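PDB 4GPV: putative cell adhesion protein from Bacteroides eggerthii, which is probably a structural subunit of the FimA-like pili, or fimbriae, with which gut Bacteroides are thought to adhere to surfaces and other cells. Local coordinates for residues E15-T20 and V139-G144; Y50-F55 and A74-G79; A83-V88 and K104-L109. All coordinates share one frame; numbering follows the deposited sequence.

Contact 1. Residues E15-T20 and V139-G144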
loop_
_atom_site.group_PDB
_atom_site.type_symbol
_atom_site.label_atom_id
_atom_site.label_comp_id
_atom_site.label_asym_id
_atom_site.label_seq_id
_atom_site.Cartn_x
_atom_site.Cartn_y
_atom_site.Cartn_z
ATOM N N GLU A 15 -26.797 2.113 29.927
ATOM C CA GLU A 15 -26.368 2.931 31.056
ATOM C C GLU A 15 -24.967 3.460 30.780
ATOM O O GLU A 15 -24.232 2.833 30.020
ATOM C CB GLU A 15 -26.393 2.101 32.355
ATOM C CG GLU A 15 -26.724 2.932 33.581
ATOM C CD GLU A 15 -26.645 2.247 34.935
ATOM O OE1 GLU A 15 -26.155 1.095 35.010
ATOM O OE2 GLU A 15 -27.065 2.878 35.932
ATOM N N GLN A 16 -24.587 4.602 31.386
ATOM C CA GLN A 16 -23.244 5.136 31.162
ATOM C C GLN A 16 -22.200 4.062 31.430
ATOM O O GLN A 16 -22.278 3.356 32.446
ATOM C CB GLN A 16 -22.956 6.359 32.046
ATOM C CG GLN A 16 -21.634 7.031 31.615
ATOM C CD GLN A 16 -21.289 8.236 32.440
ATOM O OE1 GLN A 16 -21.774 8.426 33.558
ATOM N NE2 GLN A 16 -20.425 9.069 31.913
ATOM N N ALA A 17 -21.247 3.948 30.533
ATOM C CA ALA A 17 -20.190 2.977 30.660
ATOM C C ALA A 17 -18.841 3.647 30.597
ATOM O O ALA A 17 -18.723 4.800 30.162
ATOM C CB ALA A 17 -20.310 1.953 29.543
ATOM N N VAL A 18 -17.828 2.916 31.036
ATOM C CA VAL A 18 -16.427 3.291 30.921
ATOM C C VAL A 18 -15.787 2.209 30.082
ATOM O O VAL A 18 -15.887 1.028 30.424
ATOM C CB VAL A 18 -15.693 3.500 32.266
ATOM C CG1 VAL A 18 -14.252 3.940 32.020
ATOM C CG2 VAL A 18 -16.434 4.510 33.141
ATOM N N LEU A 19 -15.193 2.602 28.961
ATOM C CA LEU A 19 -14.518 1.694 28.040
ATOM C C LEU A 19 -13.053 2.059 27.988
ATOM O O LEU A 19 -12.720 3.235 27.797
ATOM C CB LEU A 19 -15.136 1.805 26.637
ATOM C CG LEU A 19 -16.461 1.102 26.374
ATOM C CD1 LEU A 19 -17.611 2.066 26.457
ATOM C CD2 LEU A 19 -16.455 0.493 24.964
ATOM N N THR A 20 -12.181 1.066 28.198
ATOM C CA THR A 20 -10.730 1.255 28.128
ATOM C C THR A 20 -10.296 0.572 26.844
ATOM O O THR A 20 -10.535 -0.627 26.685
ATOM C CB THR A 20 -10.040 0.709 29.392
ATOM O OG1 THR A 20 -10.579 1.367 30.537
ATOM C CG2 THR A 20 -8.525 0.911 29.357
ATOM N N VAL A 139 -17.107 -5.591 21.856
ATOM C CA VAL A 139 -17.153 -4.928 23.167
ATOM C C VAL A 139 -17.973 -5.832 24.088
ATOM O O VAL A 139 -19.106 -6.157 23.737
ATOM C CB VAL A 139 -17.738 -3.503 23.074
ATOM C CG1 VAL A 139 -17.882 -2.880 24.458
ATOM C CG2 VAL A 139 -16.863 -2.628 22.176
ATOM N N LYS A 140 -17.421 -6.221 25.253
ATOM C CA LYS A 140 -18.119 -7.105 26.204
ATOM C C LYS A 140 -18.165 -6.499 27.597
ATOM O O LYS A 140 -17.126 -6.067 28.105
ATOM C CB LYS A 140 -17.453 -8.490 26.268
ATOM C CG LYS A 140 -17.640 -9.310 24.995
ATOM C CD LYS A 140 -17.299 -10.779 25.200
ATOM C CE LYS A 140 -15.860 -11.129 24.902
ATOM N NZ LYS A 140 -15.556 -12.546 25.248
ATOM N N PHE A 141 -19.357 -6.439 28.189
ATOM C CA PHE A 141 -19.565 -5.870 29.524
ATOM C C PHE A 141 -19.883 -6.931 30.583
ATOM O O PHE A 141 -19.634 -6.684 31.770
ATOM C CB PHE A 141 -20.714 -4.848 29.502
ATOM C CG PHE A 141 -20.368 -3.556 28.810
ATOM C CD1 PHE A 141 -19.711 -2.535 29.495
ATOM C CD2 PHE A 141 -20.709 -3.349 27.478
ATOM C CE1 PHE A 141 -19.397 -1.335 28.855
ATOM C CE2 PHE A 141 -20.405 -2.138 26.846
ATOM C CZ PHE A 141 -19.742 -1.143 27.535
ATOM N N ASN A 142 -20.517 -8.060 30.174
ATOM C CA ASN A 142 -20.958 -9.160 31.052
ATOM C C ASN A 142 -21.819 -8.658 32.254
ATOM O O ASN A 142 -21.551 -8.987 33.419
ATOM C CB ASN A 142 -19.756 -9.983 31.524
ATOM C CG ASN A 142 -19.344 -11.041 30.535
ATOM O OD1 ASN A 142 -19.568 -12.238 30.749
ATOM N ND2 ASN A 142 -18.758 -10.624 29.417
ATOM N N GLY A 143 -22.840 -7.859 31.945
ATOM C CA GLY A 143 -23.754 -7.299 32.938
ATOM C C GLY A 143 -23.272 -6.055 33.665
ATOM O O GLY A 143 -24.067 -5.388 34.337
ATOM N N GLY A 144 -21.983 -5.736 33.516
ATOM C CA GLY A 144 -21.359 -4.593 34.165
ATOM C C GLY A 144 -21.371 -3.321 33.342
ATOM O O GLY A 144 -21.935 -3.276 32.250
#
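L19, on the strand that opens the chain, faces V139 with their CA atoms 8.6 Å apart, and the loop beginning at V139 then closes in a type I' turn from F141 to G144. The CD2 methyl of L19 meets V139 CG1 at 3.7 Å, the two side chains crossing at about a right angle; with CG1 anti to the backbone N (chi1 175°), V139 turns this methyl to the leucine. F141 contributes the outer end of its ring: CE1 lies 3.5 Å from A17 CB, which comes in obliquely, and L19 CD1 reaches CZ at the ring edge, 4.0 Å away. The turn is the tip of a beta hairpin joining strands 133-138 and 146-169, and its two central residues, N142 and G143, have the positive phi values that asparagine and glycine tolerate most easily. G144 N closes it on F141 O at 3.1 Å. F141 also rests on A147 and V139 on V149, both of strand 146-169; V18 is hydrogen-bonded through its backbone to T145 and A147, just before and at the start of that strand. Alanine suits position 17 because its single methyl fits close to CE1 and CZ of F141, while branched L19 has a methyl for each of its two partners.

Contact 2. Residues Y50-F55 and A74-G79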
loop_
_atom_site.group_PDB
_atom_site.type_symbol
_atom_site.label_atom_id
_atom_site.label_comp_id
_atom_site.label_asym_id
_atom_site.label_seq_id
_atom_site.Cartn_x
_atom_site.Cartn_y
_atom_site.Cartn_z
ATOM N N TYR A 50 -5.491 8.757 16.173
ATOM C CA TYR A 50 -6.431 7.691 15.798
ATOM C C TYR A 50 -7.859 8.115 16.132
ATOM O O TYR A 50 -8.065 9.068 16.875
ATOM C CB TYR A 50 -6.071 6.351 16.489
ATOM C CG TYR A 50 -6.078 6.403 18.007
ATOM C CD1 TYR A 50 -4.946 6.786 18.715
ATOM C CD2 TYR A 50 -7.227 6.079 18.733
ATOM C CE1 TYR A 50 -4.949 6.847 20.110
ATOM C CE2 TYR A 50 -7.240 6.134 20.130
ATOM C CZ TYR A 50 -6.090 6.502 20.812
ATOM O OH TYR A 50 -6.062 6.553 22.182
ATOM N N LEU A 51 -8.822 7.402 15.574
ATOM C CA LEU A 51 -10.245 7.583 15.841
ATOM C C LEU A 51 -10.804 6.272 16.365
ATOM O O LEU A 51 -10.471 5.208 15.840
ATOM C CB LEU A 51 -11.044 8.027 14.591
ATOM C CG LEU A 51 -10.574 9.307 13.862
ATOM C CD1 LEU A 51 -11.250 9.432 12.483
ATOM C CD2 LEU A 51 -10.887 10.540 14.691
ATOM N N VAL A 52 -11.690 6.347 17.342
ATOM C CA VAL A 52 -12.384 5.160 17.871
ATOM C C VAL A 52 -13.891 5.378 17.642
ATOM O O VAL A 52 -14.454 6.391 18.079
ATOM C CB VAL A 52 -12.099 4.815 19.372
ATOM C CG1 VAL A 52 -12.790 3.509 19.799
ATOM C CG2 VAL A 52 -10.602 4.751 19.678
ATOM N N PHE A 53 -14.522 4.433 16.948
ATOM C CA PHE A 53 -15.957 4.441 16.694
ATOM C C PHE A 53 -16.587 3.314 17.488
ATOM O O PHE A 53 -16.101 2.184 17.432
ATOM C CB PHE A 53 -16.276 4.269 15.195
ATOM C CG PHE A 53 -15.564 5.236 14.284
ATOM C CD1 PHE A 53 -14.246 5.004 13.891
ATOM C CD2 PHE A 53 -16.217 6.361 13.796
ATOM C CE1 PHE A 53 -13.576 5.904 13.057
ATOM C CE2 PHE A 53 -15.545 7.269 12.962
ATOM C CZ PHE A 53 -14.232 7.037 12.602
ATOM N N LEU A 54 -17.663 3.613 18.221
ATOM C CA LEU A 54 -18.356 2.600 18.993
ATOM C C LEU A 54 -19.760 2.450 18.450
ATOM O O LEU A 54 -20.426 3.458 18.243
ATOM C CB LEU A 54 -18.406 2.959 20.491
ATOM C CG LEU A 54 -17.066 3.080 21.218
ATOM C CD1 LEU A 54 -17.276 3.648 22.650
ATOM C CD2 LEU A 54 -16.373 1.755 21.294
ATOM N N PHE A 55 -20.202 1.211 18.189
ATOM C CA PHE A 55 -21.542 1.007 17.629
ATOM C C PHE A 55 -22.379 0.084 18.454
ATOM O O PHE A 55 -21.865 -0.862 19.042
ATOM C CB PHE A 55 -21.448 0.434 16.203
ATOM C CG PHE A 55 -20.755 1.367 15.249
ATOM C CD1 PHE A 55 -21.409 2.486 14.747
ATOM C CD2 PHE A 55 -19.439 1.147 14.872
ATOM C CE1 PHE A 55 -20.753 3.367 13.881
ATOM C CE2 PHE A 55 -18.783 2.027 14.001
ATOM C CZ PHE A 55 -19.441 3.127 13.514
ATOM N N ALA A 74 -6.939 4.593 25.365
ATOM C CA ALA A 74 -7.978 5.625 25.513
ATOM C C ALA A 74 -8.997 5.217 26.579
ATOM O O ALA A 74 -9.322 4.034 26.683
ATOM C CB ALA A 74 -8.694 5.847 24.184
ATOM N N THR A 75 -9.486 6.186 27.375
ATOM C CA THR A 75 -10.552 5.965 28.347
ATOM C C THR A 75 -11.761 6.738 27.811
ATOM O O THR A 75 -11.727 7.971 27.733
ATOM C CB THR A 75 -10.111 6.373 29.765
ATOM O OG1 THR A 75 -8.938 5.641 30.107
ATOM C CG2 THR A 75 -11.187 6.111 30.818
ATOM N N ILE A 76 -12.806 6.010 27.395
ATOM C CA ILE A 76 -13.986 6.639 26.822
ATOM C C ILE A 76 -15.119 6.567 27.844
ATOM O O ILE A 76 -15.462 5.470 28.297
ATOM C CB ILE A 76 -14.364 5.993 25.461
ATOM C CG1 ILE A 76 -13.228 6.195 24.409
ATOM C CG2 ILE A 76 -15.696 6.559 24.947
ATOM C CD1 ILE A 76 -13.310 5.313 23.169
ATOM N N THR A 77 -15.705 7.727 28.204
ATOM C CA THR A 77 -16.787 7.726 29.200
ATOM C C THR A 77 -18.108 8.282 28.638
ATOM O O THR A 77 -19.088 8.388 29.369
ATOM C CB THR A 77 -16.380 8.550 30.436
ATOM O OG1 THR A 77 -16.252 9.918 30.040
ATOM C CG2 THR A 77 -15.094 8.050 31.079
ATOM N N THR A 78 -18.130 8.628 27.352
ATOM C CA THR A 78 -19.319 9.214 26.729
ATOM C C THR A 78 -20.272 8.173 26.142
ATOM O O THR A 78 -21.354 8.535 25.676
ATOM C CB THR A 78 -18.880 10.187 25.633
ATOM O OG1 THR A 78 -17.919 9.526 24.813
ATOM C CG2 THR A 78 -18.299 11.473 26.214
ATOM N N GLY A 79 -19.851 6.913 26.148
ATOM C CA GLY A 79 -20.624 5.791 25.628
ATOM C C GLY A 79 -21.464 5.069 26.655
ATOM O O GLY A 79 -21.564 5.482 27.814
#
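The hydroxyl of Y50 is hydrogen-bonded to N71 OD1, which satisfies this buried polar atom, and the same Y50 OH touches the methyl of A74, 3.4 Å from its CB. That methyl lies at the ring edge, near the ring plane. Y50 CG sits between the backbone N and the carbonyl carbon (chi1 60°), a rotation that sends the ring out across the gap to A74, with V52 CG2 beside its edge, in plane. Further along, V52 and I76 approach obliquely, V52 CG1 lying 3.9 Å from I76 CD1. I76 uses its other branch for L54: CG2 meets L54 CD1 tip to tip at 4.0 Å, so one isoleucine serves two inward residues of the facing strand. At G79 the lack of a side chain avoids a close approach to L54 CD1. Y66 lies against Y50, A74 and I76, and L54 also packs on L19. Y50, V52 and L54 alternate with residues that point elsewhere, as do A74 and I76 about T75. With the short strand axes 10.3 Å apart and crossing at -35°, the arrangement is consistent with two layers of a sandwich-like fold formed by one curled sheet, as in the transthyretin-like domains of FimA-type pilins.

Contact 3. Residues A83-V88 and K104-L109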
loop_
_atom_site.group_PDB
_atom_site.type_symbol
_atom_site.label_atom_id
_atom_site.label_comp_id
_atom_site.label_asym_id
_atom_site.label_seq_id
_atom_site.Cartn_x
_atom_site.Cartn_y
_atom_site.Cartn_z
ATOM N N ALA A 83 -22.885 -0.375 23.702
ATOM C CA ALA A 83 -21.792 -0.566 22.734
ATOM C C ALA A 83 -21.518 -2.061 22.529
ATOM O O ALA A 83 -21.392 -2.800 23.506
ATOM C CB ALA A 83 -20.519 0.139 23.208
ATOM N N LYS A 84 -21.425 -2.495 21.254
ATOM C CA LYS A 84 -21.166 -3.891 20.875
ATOM C C LYS A 84 -19.889 -4.078 20.052
ATOM O O LYS A 84 -19.300 -5.160 20.084
ATOM C CB LYS A 84 -22.339 -4.443 20.054
ATOM C CG LYS A 84 -23.637 -4.587 20.867
ATOM C CD LYS A 84 -23.588 -5.686 21.940
ATOM C CE LYS A 84 -23.545 -7.091 21.383
ATOM N NZ LYS A 84 -23.341 -8.102 22.455
ATOM N N LYS A 85 -19.492 -3.045 19.290
ATOM C CA LYS A 85 -18.314 -3.108 18.416
ATOM C C LYS A 85 -17.511 -1.852 18.504
ATOM O O LYS A 85 -18.087 -0.762 18.554
ATOM C CB LYS A 85 -18.758 -3.300 16.953
ATOM C CG LYS A 85 -19.174 -4.715 16.560
ATOM C CD LYS A 85 -17.986 -5.651 16.289
ATOM C CE LYS A 85 -17.319 -5.464 14.954
ATOM N NZ LYS A 85 -16.115 -6.319 14.851
ATOM N N ALA A 86 -16.174 -1.996 18.484
ATOM C CA ALA A 86 -15.241 -0.868 18.459
ATOM C C ALA A 86 -14.396 -0.983 17.207
ATOM O O ALA A 86 -13.900 -2.073 16.903
ATOM C CB ALA A 86 -14.365 -0.878 19.716
ATOM N N TYR A 87 -14.344 0.089 16.406
ATOM C CA TYR A 87 -13.503 0.183 15.222
ATOM C C TYR A 87 -12.497 1.264 15.465
ATOM O O TYR A 87 -12.835 2.319 16.048
ATOM C CB TYR A 87 -14.350 0.519 14.004
ATOM C CG TYR A 87 -15.285 -0.578 13.549
ATOM C CD1 TYR A 87 -16.542 -0.731 14.122
ATOM C CD2 TYR A 87 -14.984 -1.353 12.438
ATOM C CE1 TYR A 87 -17.417 -1.728 13.688
ATOM C CE2 TYR A 87 -15.869 -2.320 11.965
ATOM C CZ TYR A 87 -17.084 -2.507 12.594
ATOM O OH TYR A 87 -17.954 -3.460 12.121
ATOM N N VAL A 88 -11.255 1.017 15.032
ATOM C CA VAL A 88 -10.167 1.999 15.217
ATOM C C VAL A 88 -9.498 2.246 13.868
ATOM O O VAL A 88 -9.165 1.294 13.155
ATOM C CB VAL A 88 -9.118 1.545 16.286
ATOM C CG1 VAL A 88 -7.961 2.543 16.395
ATOM C CG2 VAL A 88 -9.766 1.343 17.661
ATOM N N LYS A 104 -22.289 8.032 10.353
ATOM C CA LYS A 104 -23.392 8.095 11.313
ATOM C C LYS A 104 -23.711 6.720 11.858
ATOM O O LYS A 104 -24.313 6.596 12.932
ATOM C CB LYS A 104 -24.667 8.672 10.663
ATOM C CG LYS A 104 -24.478 9.907 9.791
ATOM C CD LYS A 104 -24.406 11.198 10.574
ATOM C CE LYS A 104 -24.412 12.377 9.643
ATOM N NZ LYS A 104 -23.738 13.538 10.257
ATOM N N THR A 105 -23.400 5.688 11.062
ATOM C CA THR A 105 -23.695 4.296 11.374
ATOM C C THR A 105 -22.542 3.367 11.035
ATOM O O THR A 105 -21.598 3.747 10.339
ATOM C CB THR A 105 -24.931 3.818 10.591
ATOM O OG1 THR A 105 -24.586 3.786 9.200
ATOM C CG2 THR A 105 -26.202 4.640 10.868
ATOM N N GLU A 106 -22.661 2.108 11.478
ATOM C CA GLU A 106 -21.648 1.094 11.204
ATOM C C GLU A 106 -21.572 0.829 9.700
ATOM O O GLU A 106 -20.474 0.721 9.163
ATOM C CB GLU A 106 -22.008 -0.169 11.980
ATOM C CG GLU A 106 -20.947 -1.253 11.958
ATOM C CD GLU A 106 -21.269 -2.402 12.891
ATOM O OE1 GLU A 106 -22.344 -2.371 13.534
ATOM O OE2 GLU A 106 -20.440 -3.330 12.990
ATOM N N THR A 107 -22.739 0.802 9.016
ATOM C CA THR A 107 -22.814 0.626 7.558
ATOM C C THR A 107 -21.999 1.739 6.885
ATOM O O THR A 107 -21.204 1.432 6.004
ATOM C CB THR A 107 -24.283 0.598 7.099
ATOM O OG1 THR A 107 -24.941 -0.489 7.752
ATOM C CG2 THR A 107 -24.431 0.421 5.574
ATOM N N ASP A 108 -22.108 2.998 7.360
ATOM C CA ASP A 108 -21.320 4.108 6.798
ATOM C C ASP A 108 -19.840 3.905 6.957
ATOM O O ASP A 108 -19.088 4.152 6.011
ATOM C CB ASP A 108 -21.661 5.452 7.453
ATOM C CG ASP A 108 -23.058 5.963 7.186
ATOM O OD1 ASP A 108 -23.658 5.547 6.159
ATOM O OD2 ASP A 108 -23.533 6.827 7.972
ATOM N N LEU A 109 -19.402 3.527 8.173
ATOM C CA LEU A 109 -17.979 3.371 8.425
ATOM C C LEU A 109 -17.386 2.270 7.541
ATOM O O LEU A 109 -16.297 2.445 7.002
ATOM C CB LEU A 109 -17.717 3.056 9.902
ATOM C CG LEU A 109 -16.247 2.796 10.252
ATOM C CD1 LEU A 109 -15.413 4.019 10.079
ATOM C CD2 LEU A 109 -16.107 2.312 11.644
#
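Y87 leaves strand 83-90 toward the start of helix 106-111, and its side chain meets two helical residues in succession. Y87 CB is 3.4 Å from L109 CD2, and the same methyl meets Y87 CG obliquely at 3.6 Å and lies near CD1 and CD2. Farther out, CE1 runs past E106 CG, and at the tip Y87 OH donates a short hydrogen bond of 2.6 Å to E106 OE2. The oxygen lies in the plane of the ring and accepts through its anti lone pair, with ring and carboxylate planes 71° apart. E106 gets there because CG stands anti to the backbone N (chi1 -172°) and the chain beyond is extended. A phenylalanine in place of Y87 would keep the packing on L109 but would probably leave E106 OE2 without this donor and its carboxylate freer to turn.

K85 CG also approaches E106 OE2, at 4.0 Å, yet the lysine chain bends away and its NZ makes a salt bridge to E136. The helix start is fixed by a capping box: T105 OG1 accepts from D108 N in the first turn at 3.2 Å, while the D108 carboxylate folds back to the amides of K104 and T105 just before it. K104 N meets the anti lone pair of D108 OD2 at 2.9 Å; the bond from T105 N to the same oxygen is longer, 3.3 Å, and comes from above the carboxylate plane. Threonine and aspartate suit these places because their short side chains bring oxygens back to nearby backbone amides.

K84 and K85 both face F55 in a classic beta bulge, and F195 meets the Y87 ring edge-to-face. Helix 106-111 covers neighbouring strands 50-56 and 83-90, L109 touching F53 and F55 as well as Y87, while A86 and V88 pack on strand 146-169.

All three contacts lie in one half of the molecule. Contacts 2 and 3 have centres about 10 Å apart, contacts 1 and 2 about 12 Å, and contacts 1 and 3 about 16 Å. Along the chain, contact 2 comes wholly before contact 3, and contact 1 encloses both. One curled sheet runs through them: strand 18-24 pairs with 73-76, and 50-56 with 83-90, while K84 O receives V139 N. L19 CD2 touches L54 CD2, linking the interiors of contacts 1 and 2; the F55 ring packs on the backbone at T105 and E106, at the helix start. Strands from 18-24 to the start of 146-169, separated along the chain, thus pack together into one end of the molecule.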